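Local structure of allantoin racemase (Pseudomonas fluorescens, 5LG5) at residues E[184-187]-E[188-191]; E[62-65]-E[66-70]; E[112-116]-E[117-121]. The protein catalyses the racemization of allantoin, interconverting its enantiomers, and belongs to the HyuE family of hydantoin racemases. All coordinates share one frame; numbering follows the deposited sequence.

Interaction 1 (E[184-187]-E[188-191])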
ATOM      1  N   ALA E 184      27.407 -16.905   2.367  1.00 25.33           N
ATOM      2  CA  ALA E 184      28.154 -16.569   1.151  1.00 27.37           C
ATOM      3  C   ALA E 184      28.761 -17.808   0.489  1.00 28.02           C
ATOM      4  O   ALA E 184      29.353 -18.647   1.168  1.00 24.41           O
ATOM      5  CB  ALA E 184      29.247 -15.539   1.448  1.00 24.96           C
ATOM      6  N   GLY E 185      28.540 -17.945  -0.820  1.00 25.79           N
ATOM      7  CA  GLY E 185      29.148 -18.991  -1.627  1.00 25.10           C
ATOM      8  C   GLY E 185      28.318 -20.248  -1.754  1.00 28.20           C
ATOM      9  O   GLY E 185      28.663 -21.164  -2.501  1.00 30.95           O
ATOM     10  N   LEU E 186      27.173 -20.253  -1.084  1.00 27.65           N
ATOM     11  CA  LEU E 186      26.388 -21.465  -0.949  1.00 34.57           C
ATOM     12  C   LEU E 186      25.323 -21.527  -2.051  1.00 30.91           C
ATOM     13  O   LEU E 186      24.550 -22.495  -2.138  1.00 26.06           O
ATOM     14  CB  LEU E 186      25.752 -21.513   0.446  1.00 31.38           C
ATOM     15  CG  LEU E 186      26.280 -22.524   1.470  1.00 33.72           C
ATOM     16  CD1 LEU E 186      27.796 -22.697   1.380  1.00 36.56           C
ATOM     17  CD2 LEU E 186      25.876 -22.117   2.879  1.00 25.31           C
ATOM     18  N   ASP E 187      25.302 -20.493  -2.895  1.00 26.42           N
ATOM     19  CA  ASP E 187      24.223 -20.328  -3.856  1.00 22.60           C
ATOM     20  C   ASP E 187      24.202 -21.433  -4.889  1.00 24.77           C
ATOM     21  O   ASP E 187      23.138 -21.928  -5.264  1.00 25.95           O
ATOM     22  CB  ASP E 187      24.323 -19.011  -4.619  1.00 21.40           C
ATOM     23  CG  ASP E 187      25.744 -18.520  -4.784  1.00 23.66           C
ATOM     24  OD1 ASP E 187      26.600 -18.673  -3.872  1.00 22.05           O
ATOM     25  OD2 ASP E 187      26.029 -18.034  -5.900  1.00 26.85           O
ATOM     26  N   GLU E 188      25.391 -21.810  -5.343  1.00 25.99           N
ATOM     27  CA  GLU E 188      25.513 -22.735  -6.462  1.00 31.45           C
ATOM     28  C   GLU E 188      24.892 -24.087  -6.094  1.00 29.15           C
ATOM     29  O   GLU E 188      24.145 -24.675  -6.876  1.00 29.67           O
ATOM     30  CB  GLU E 188      26.979 -22.863  -6.921  1.00 33.33           C
ATOM     31  CG  GLU E 188      27.541 -21.625  -7.667  1.00 38.70           C
ATOM     32  CD  GLU E 188      27.910 -20.438  -6.760  1.00 36.78           C
ATOM     33  OE1 GLU E 188      28.283 -19.365  -7.299  1.00 29.38           O
ATOM     34  OE2 GLU E 188      27.837 -20.564  -5.513  1.00 36.80           O
ATOM     35  N   GLN E 189      25.166 -24.550  -4.884  1.00 28.26           N
ATOM     36  CA  GLN E 189      24.634 -25.829  -4.443  1.00 31.62           C
ATOM     37  C   GLN E 189      23.109 -25.772  -4.329  1.00 31.69           C
ATOM     38  O   GLN E 189      22.414 -26.716  -4.715  1.00 32.07           O
ATOM     39  CB  GLN E 189      25.269 -26.232  -3.105  1.00 31.49           C
ATOM     40  CG  GLN E 189      26.794 -26.249  -3.116  1.00 31.14           C
ATOM     41  CD  GLN E 189      27.410 -25.146  -2.274  1.00 37.30           C
ATOM     42  OE1 GLN E 189      27.272 -23.959  -2.584  1.00 36.53           O
ATOM     43  NE2 GLN E 189      28.101 -25.531  -1.201  1.00 35.15           N
ATOM     44  N   ILE E 190      22.592 -24.666  -3.791  1.00 31.78           N
ATOM     45  CA  ILE E 190      21.141 -24.458  -3.666  1.00 29.50           C
ATOM     46  C   ILE E 190      20.473 -24.354  -5.034  1.00 26.06           C
ATOM     47  O   ILE E 190      19.377 -24.890  -5.240  1.00 25.39           O
ATOM     48  CB  ILE E 190      20.825 -23.208  -2.808  1.00 24.82           C
ATOM     49  CG1 ILE E 190      21.418 -23.382  -1.415  1.00 28.34           C
ATOM     50  CG2 ILE E 190      19.323 -22.977  -2.709  1.00 23.28           C
ATOM     51  CD1 ILE E 190      21.511 -22.102  -0.643  1.00 31.60           C
ATOM     52  N   ARG E 191      21.123 -23.642  -5.957  1.00 27.84           N
ATOM     53  CA  ARG E 191      20.632 -23.539  -7.336  1.00 30.65           C
ATOM     54  C   ARG E 191      20.475 -24.921  -7.956  1.00 30.66           C
ATOM     55  O   ARG E 191      19.430 -25.247  -8.531  1.00 35.95           O
ATOM     56  CB  ARG E 191      21.590 -22.721  -8.204  1.00 26.81           C
ATOM     57  CG  ARG E 191      21.156 -22.632  -9.669  1.00 28.84           C
ATOM     58  CD  ARG E 191      22.340 -22.264 -10.554  1.00 36.61           C
ATOM     59  NE  ARG E 191      23.458 -23.165 -10.263  1.00 42.20           N
ATOM     60  CZ  ARG E 191      24.731 -22.793 -10.179  1.00 46.61           C
ATOM     61  NH1 ARG E 191      25.075 -21.526 -10.390  1.00 43.76           N
ATOM     62  NH2 ARG E 191      25.666 -23.695  -9.892  1.00 49.47           N
TER
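Asp-187 and Glu-188 extend alongside each other from adjacent positions, bringing Asp-187 OD1 within 2.8 Å of Glu-188 OE2. Two carboxylate oxygens this close would repel if both were charged, so one acid probably holds a proton; the carboxylate planes are turned 59° apart. Glu-188 reaches its neighbour by a bend at chi2 (77°), which brings the carboxylate back alongside that of Asp-187. The positive charge of Arg-191 lies nearby without contact, Asp-187 OD2 being 5.8 Å from Arg-191 NH1, and one face of its guanidinium looks onto Glu-188 CA. The backbone is held by Arg-191 N donating to Asp-187 O at 2.7 Å and by a longer, weak bond from Ile-190 N to Leu-186 O. Ile-190 CG1 lies 3.3 Å from the same Leu-186 O. Further out, Met-157 of helix 153-171 packs on Leu-186 and Ile-190, Val-198 lies against Asp-187 and Ile-190, and Asp-200 OD2 accepts from Gly-185 N. Gly-185 has a positive phi (92°), a backbone conformation readily taken by glycine. These i to i+4 bonds, preceded by a glycine with positive phi, are typical of the first turn of an alpha-helix, here helix 187-194.

Interaction 2 (E[62-65]-E[66-70])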
ATOM      1  N   MET E  62      35.077   3.908   9.958  1.00 13.48           N
ATOM      2  CA  MET E  62      35.681   5.204  10.281  1.00 19.10           C
ATOM      3  C   MET E  62      37.117   5.048  10.786  1.00 17.25           C
ATOM      4  O   MET E  62      37.961   5.910  10.563  1.00 22.98           O
ATOM      5  CB  MET E  62      34.835   5.961  11.310  1.00 11.54           C
ATOM      6  CG  MET E  62      33.478   6.452  10.780  1.00 19.31           C
ATOM      7  SD  MET E  62      33.572   7.393   9.241  1.00 27.39           S
ATOM      8  CE  MET E  62      33.112   6.140   8.098  1.00 14.68           C
ATOM      9  N   ALA E  63      37.375   3.961  11.498  1.00 18.28           N
ATOM     10  CA  ALA E  63      38.731   3.640  11.953  1.00 19.59           C
ATOM     11  C   ALA E  63      39.688   3.217  10.838  1.00 22.63           C
ATOM     12  O   ALA E  63      40.898   3.198  11.044  1.00 28.15           O
ATOM     13  CB  ALA E  63      38.684   2.568  13.034  1.00 21.04           C
ATOM     14  N   TYR E  64      39.154   2.843   9.675  1.00 23.72           N
ATOM     15  CA  TYR E  64      39.997   2.424   8.548  1.00 22.42           C
ATOM     16  C   TYR E  64      40.738   3.620   7.953  1.00 24.37           C
ATOM     17  O   TYR E  64      40.104   4.559   7.450  1.00 21.76           O
ATOM     18  CB  TYR E  64      39.186   1.711   7.468  1.00 19.75           C
ATOM     19  CG  TYR E  64      40.031   1.045   6.409  1.00 20.93           C
ATOM     20  CD1 TYR E  64      40.654  -0.178   6.658  1.00 20.46           C
ATOM     21  CD2 TYR E  64      40.236   1.644   5.177  1.00 17.81           C
ATOM     22  CE1 TYR E  64      41.427  -0.797   5.691  1.00 18.93           C
ATOM     23  CE2 TYR E  64      41.013   1.033   4.202  1.00 20.06           C
ATOM     24  CZ  TYR E  64      41.604  -0.187   4.472  1.00 19.89           C
ATOM     25  OH  TYR E  64      42.372  -0.801   3.516  1.00 20.29           O
ATOM     26  N   ASP E  65      42.068   3.557   7.966  1.00 28.12           N
ATOM     27  CA  ASP E  65      42.925   4.689   7.579  1.00 28.21           C
ATOM     28  C   ASP E  65      43.469   4.736   6.146  1.00 27.33           C
ATOM     29  O   ASP E  65      44.061   5.733   5.739  1.00 30.18           O
ATOM     30  CB  ASP E  65      44.065   4.857   8.596  1.00 29.60           C
ATOM     31  CG  ASP E  65      43.578   5.426   9.915  1.00 38.37           C
ATOM     32  OD1 ASP E  65      44.173   5.106  10.971  1.00 51.69           O
ATOM     33  OD2 ASP E  65      42.589   6.191   9.892  1.00 39.01           O
ATOM     34  N   GLN E  66      43.310   3.656   5.397  1.00 24.64           N
ATOM     35  CA  GLN E  66      43.734   3.655   4.002  1.00 27.75           C
ATOM     36  C   GLN E  66      42.581   4.016   3.058  1.00 27.10           C
ATOM     37  O   GLN E  66      41.411   3.905   3.434  1.00 24.83           O
ATOM     38  CB  GLN E  66      44.420   2.326   3.642  1.00 30.91           C
ATOM     39  CG  GLN E  66      45.810   2.202   4.293  1.00 38.17           C
ATOM     40  CD  GLN E  66      45.947   1.035   5.265  1.00 47.58           C
ATOM     41  OE1 GLN E  66      45.533  -0.090   4.971  1.00 50.84           O
ATOM     42  NE2 GLN E  66      46.546   1.299   6.426  1.00 44.45           N
ATOM     43  N   PRO E  67      42.914   4.515   1.851  1.00 27.65           N
ATOM     44  CA  PRO E  67      41.871   4.907   0.889  1.00 28.06           C
ATOM     45  C   PRO E  67      40.947   3.765   0.465  1.00 24.09           C
ATOM     46  O   PRO E  67      41.370   2.610   0.461  1.00 20.41           O
ATOM     47  CB  PRO E  67      42.674   5.413  -0.322  1.00 26.55           C
ATOM     48  CG  PRO E  67      44.053   5.741   0.216  1.00 25.30           C
ATOM     49  CD  PRO E  67      44.277   4.800   1.358  1.00 26.10           C
ATOM     50  N   PHE E  68      39.689   4.092   0.159  1.00 19.24           N
ATOM     51  CA  PHE E  68      38.727   3.116  -0.364  1.00 14.67           C
ATOM     52  C   PHE E  68      37.648   3.815  -1.197  1.00 17.26           C
ATOM     53  O   PHE E  68      37.412   5.022  -1.043  1.00 17.87           O
ATOM     54  CB  PHE E  68      38.114   2.247   0.752  1.00 17.52           C
ATOM     55  CG  PHE E  68      37.452   3.028   1.869  1.00 18.58           C
ATOM     56  CD1 PHE E  68      36.076   3.261   1.857  1.00 17.77           C
ATOM     57  CD2 PHE E  68      38.199   3.501   2.942  1.00 16.95           C
ATOM     58  CE1 PHE E  68      35.457   3.980   2.897  1.00 16.94           C
ATOM     59  CE2 PHE E  68      37.599   4.212   3.983  1.00 19.70           C
ATOM     60  CZ  PHE E  68      36.217   4.449   3.966  1.00 16.99           C
ATOM     61  N   ASP E  69      37.027   3.065  -2.107  1.00 13.14           N
ATOM     62  CA  ASP E  69      36.155   3.657  -3.112  1.00 13.81           C
ATOM     63  C   ASP E  69      34.693   3.316  -2.918  1.00 11.88           C
ATOM     64  O   ASP E  69      33.835   3.924  -3.536  1.00 11.96           O
ATOM     65  CB  ASP E  69      36.591   3.238  -4.514  1.00 11.21           C
ATOM     66  CG  ASP E  69      38.037   3.555  -4.777  1.00 16.25           C
ATOM     67  OD1 ASP E  69      38.325   4.702  -5.175  1.00 19.24           O
ATOM     68  OD2 ASP E  69      38.887   2.656  -4.542  1.00 17.36           O
ATOM     69  N   ALA E  70      34.433   2.322  -2.076  1.00 12.17           N
ATOM     70  CA  ALA E  70      33.087   1.865  -1.809  1.00 12.35           C
ATOM     71  C   ALA E  70      33.130   1.009  -0.568  1.00 14.04           C
ATOM     72  O   ALA E  70      34.204   0.551  -0.153  1.00 14.41           O
ATOM     73  CB  ALA E  70      32.539   1.065  -2.998  1.00  9.64           C
TER
HETATM   74  O   HOH W   1      43.951  -3.082   4.270  1.00 22.59           O
HETATM   75  O   HOH W   2      40.465   6.035   5.008  1.00 25.66           O
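Tyr-64 lays its ring beside the backbone carbonyl of Gln-66 and against the ring of Phe-68, just after helix 47-63. At CB the direction is set by chi1 of -170°, which places CG opposite the backbone N and carries the ring along the following loop. From CG one branch does the touching. Tyr-64 CD2 lies 3.1 Å from Gln-66 O and 3.5 Å from Phe-68 CD2, and both partners approach it from the same side. The Tyr-64 and Phe-68 side chains run antiparallel alongside one another, with ring centroids 5.8 Å apart and planes at 69°, an oblique pair. Next along the ring, Tyr-64 CE2 comes to 3.0 Å from Gln-66 O, which also lies in the plane of the Phe-68 ring at its edge. Tyr-64 CZ meets the aliphatic part of Gln-66, with Gln-66 CB 3.9 Å away; the two side chains cross at about a right angle. At the tip, Tyr-64 OH bonds to a water at 2.9 Å, and that water makes a weak bond to Gln-66 OE1. A second water donates to both Tyr-64 O (2.9 Å) and Gln-66 O (2.8 Å), tying the main chain on the two sides of Asp-65. Beyond the loop, the Tyr-64 ring packs on Leu-4 and Arg-2 of strand 2-7 and on Val-33 and Leu-35 of strand 31-35, while Arg-2 NH1 bonds to Pro-67 O. No direct hydrogen bond joins 62-65 to 66-70. The chemistry therefore implies a turn held by ring contacts and one well-bonded water between two carbonyls, the other water joining the side chains only weakly; Gln-66 O takes its hydrogen from water and meets the tyrosine ring in an oblique van der Waals contact.

Interaction 3 (E[112-116]-E[117-121]); sequences VVTTL and DRTVP
Leu-116 and Thr-119 close a type I beta-turn through Asp-117 and Arg-118, whose phi/psi values are near helical, with Thr-119 N donating to Leu-116 O at 3.1 Å. The turn is the junction between strand 110-114 and helix 120-129 in a beta-alpha-beta unit completed by strand 136-141. Leu-116 O is gripped twice by the same residue. The amide of Thr-119 approaches from above the carbonyl plane, 60° out of it, whereas Thr-119 OG1 comes in the plane, onto a lone pair, and donates to Leu-116 O at the shorter distance of 2.7 Å. A chi1 of 72° sets OG1 between the backbone N and the carbonyl carbon, turning it back toward Leu-116, and Thr-119 CG2 lies 4.0 Å from Leu-116 CB. On the strand side Thr-114 OG1 is 3.2 Å from Thr-119 OG1; Thr-114 OG1 has its stronger partner in Gly-179 O and also accepts a weak bond from Thr-115 OG1. The turn also meets neighbouring subunits: Asp-117 OD1 forms salt bridges with Arg-223 of one neighbouring subunit and Lys-172 of another, and Arg-118 NH2 pairs with Glu-86 of the first of these. Val-120 packs on Val-139 and Ala-141 of strand 136-141. Val-120 CG2 meets Thr-114 CG2 at 3.7 Å, methyl against methyl.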
ATOM      1  N   VAL E 112      13.626 -14.798   0.381  1.00  9.21           N
ATOM      2  CA  VAL E 112      14.844 -14.787   1.145  1.00  7.83           C
ATOM      3  C   VAL E 112      14.827 -15.952   2.114  1.00  9.70           C
ATOM      4  O   VAL E 112      13.838 -16.170   2.804  1.00 12.33           O
ATOM      5  CB  VAL E 112      14.979 -13.460   1.922  1.00 14.61           C
ATOM      6  CG1 VAL E 112      16.286 -13.433   2.712  1.00 13.41           C
ATOM      7  CG2 VAL E 112      14.883 -12.269   0.954  1.00 13.58           C
ATOM      8  N   VAL E 113      15.910 -16.711   2.159  1.00 11.18           N
ATOM      9  CA  VAL E 113      16.022 -17.758   3.157  1.00 13.44           C
ATOM     10  C   VAL E 113      17.042 -17.316   4.175  1.00 13.04           C
ATOM     11  O   VAL E 113      18.204 -17.099   3.839  1.00 14.54           O
ATOM     12  CB  VAL E 113      16.447 -19.115   2.572  1.00 13.32           C
ATOM     13  CG1 VAL E 113      16.649 -20.110   3.703  1.00 14.59           C
ATOM     14  CG2 VAL E 113      15.408 -19.620   1.569  1.00 12.47           C
ATOM     15  N   THR E 114      16.613 -17.148   5.418  1.00 15.51           N
ATOM     16  CA  THR E 114      17.545 -16.689   6.437  1.00 14.10           C
ATOM     17  C   THR E 114      17.772 -17.799   7.453  1.00 16.06           C
ATOM     18  O   THR E 114      17.426 -18.967   7.206  1.00 14.18           O
ATOM     19  CB  THR E 114      17.072 -15.356   7.119  1.00 13.75           C
ATOM     20  OG1 THR E 114      18.092 -14.845   7.990  1.00 16.61           O
ATOM     21  CG2 THR E 114      15.781 -15.552   7.898  1.00 12.65           C
ATOM     22  N   THR E 115      18.359 -17.413   8.583  1.00 14.25           N
ATOM     23  CA  THR E 115      18.756 -18.324   9.644  1.00 16.36           C
ATOM     24  C   THR E 115      17.633 -18.574  10.633  1.00 17.61           C
ATOM     25  O   THR E 115      16.905 -19.567  10.536  1.00 16.00           O
ATOM     26  CB  THR E 115      19.935 -17.720  10.406  1.00 19.86           C
ATOM     27  OG1 THR E 115      19.661 -16.329  10.660  1.00 16.75           O
ATOM     28  CG2 THR E 115      21.205 -17.846   9.575  1.00 18.25           C
ATOM     29  N   LEU E 116      17.508 -17.668  11.597  1.00 13.64           N
ATOM     30  CA  LEU E 116      16.518 -17.793  12.650  1.00 10.44           C
ATOM     31  C   LEU E 116      15.202 -17.096  12.329  1.00 13.71           C
ATOM     32  O   LEU E 116      15.162 -16.068  11.634  1.00 14.41           O
ATOM     33  CB  LEU E 116      17.082 -17.257  13.959  1.00 12.42           C
ATOM     34  CG  LEU E 116      18.278 -18.062  14.495  1.00 17.25           C
ATOM     35  CD1 LEU E 116      18.685 -17.547  15.866  1.00 16.87           C
ATOM     36  CD2 LEU E 116      17.963 -19.544  14.550  1.00 15.84           C
ATOM     37  N   ASP E 117      14.124 -17.664  12.843  1.00  9.17           N
ATOM     38  CA  ASP E 117      12.801 -17.107  12.682  1.00 12.34           C
ATOM     39  C   ASP E 117      12.722 -15.684  13.224  1.00 13.51           C
ATOM     40  O   ASP E 117      12.056 -14.822  12.661  1.00 10.86           O
ATOM     41  CB  ASP E 117      11.776 -18.005  13.371  1.00 14.07           C
ATOM     42  CG  ASP E 117      10.402 -17.389  13.405  1.00 14.79           C
ATOM     43  OD1 ASP E 117       9.783 -17.251  12.321  1.00 13.17           O
ATOM     44  OD2 ASP E 117       9.962 -17.003  14.519  1.00 15.26           O
ATOM     45  N   ARG E 118      13.445 -15.420  14.301  1.00 14.03           N
ATOM     46  CA  ARG E 118      13.357 -14.106  14.929  1.00 13.99           C
ATOM     47  C   ARG E 118      14.003 -13.004  14.107  1.00 12.14           C
ATOM     48  O   ARG E 118      13.793 -11.822  14.391  1.00 12.62           O
ATOM     49  CB  ARG E 118      13.932 -14.148  16.336  1.00 10.29           C
ATOM     50  CG  ARG E 118      15.438 -14.353  16.382  1.00 14.23           C
ATOM     51  CD  ARG E 118      15.946 -14.281  17.819  1.00 14.39           C
ATOM     52  NE  ARG E 118      15.838 -12.922  18.342  1.00 13.95           N
ATOM     53  CZ  ARG E 118      15.906 -12.588  19.627  1.00 17.14           C
ATOM     54  NH1 ARG E 118      16.058 -13.521  20.558  1.00 14.67           N
ATOM     55  NH2 ARG E 118      15.801 -11.312  19.978  1.00 13.16           N
ATOM     56  N   THR E 119      14.791 -13.393  13.103  1.00 10.67           N
ATOM     57  CA  THR E 119      15.434 -12.422  12.234  1.00 13.42           C
ATOM     58  C   THR E 119      14.557 -12.073  11.040  1.00 13.08           C
ATOM     59  O   THR E 119      14.791 -11.062  10.388  1.00 11.97           O
ATOM     60  CB  THR E 119      16.804 -12.914  11.700  1.00 15.61           C
ATOM     61  OG1 THR E 119      16.599 -13.940  10.719  1.00 19.62           O
ATOM     62  CG2 THR E 119      17.651 -13.455  12.833  1.00 18.02           C
ATOM     63  N   VAL E 120      13.536 -12.897  10.790  1.00  9.75           N
ATOM     64  CA  VAL E 120      12.643 -12.715   9.641  1.00 10.93           C
ATOM     65  C   VAL E 120      11.951 -11.340   9.613  1.00 13.08           C
ATOM     66  O   VAL E 120      11.978 -10.650   8.584  1.00 11.02           O
ATOM     67  CB  VAL E 120      11.603 -13.863   9.545  1.00 11.93           C
ATOM     68  CG1 VAL E 120      10.415 -13.466   8.652  1.00 11.56           C
ATOM     69  CG2 VAL E 120      12.272 -15.126   9.034  1.00 13.27           C
ATOM     70  N   PRO E 121      11.331 -10.930  10.740  1.00 12.92           N
ATOM     71  CA  PRO E 121      10.697  -9.606  10.678  1.00 13.03           C
ATOM     72  C   PRO E 121      11.702  -8.462  10.499  1.00 12.93           C
ATOM     73  O   PRO E 121      11.353  -7.437   9.912  1.00 11.50           O
ATOM     74  CB  PRO E 121       9.938  -9.503  12.015  1.00 11.80           C
ATOM     75  CG  PRO E 121      10.551 -10.536  12.905  1.00 12.69           C
ATOM     76  CD  PRO E 121      10.989 -11.647  11.986  1.00 12.73           C
TER

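In the fold
In chain order the three contacts run 62-70, 112-121, 184-191, each at a junction of strand, loop and helix. Interaction 2 runs into strand 70-74 of one four-stranded parallel sheet; interaction 3 spans the end of strand 110-114 and interaction 1 comes after strand 175-179, its neighbour in the other sheet. Interactions 1 and 3 are the nearer pair, with centres about 18 Å and nearest atoms about 7 Å apart. The centre of interaction 2 is about 30 Å from that of interaction 1 and about 31 Å from that of interaction 3, across the chain's centre from the latter. Interaction 3 is buried and meets neighbouring subunits; interactions 1 and 2 are surface contacts within their own subunit.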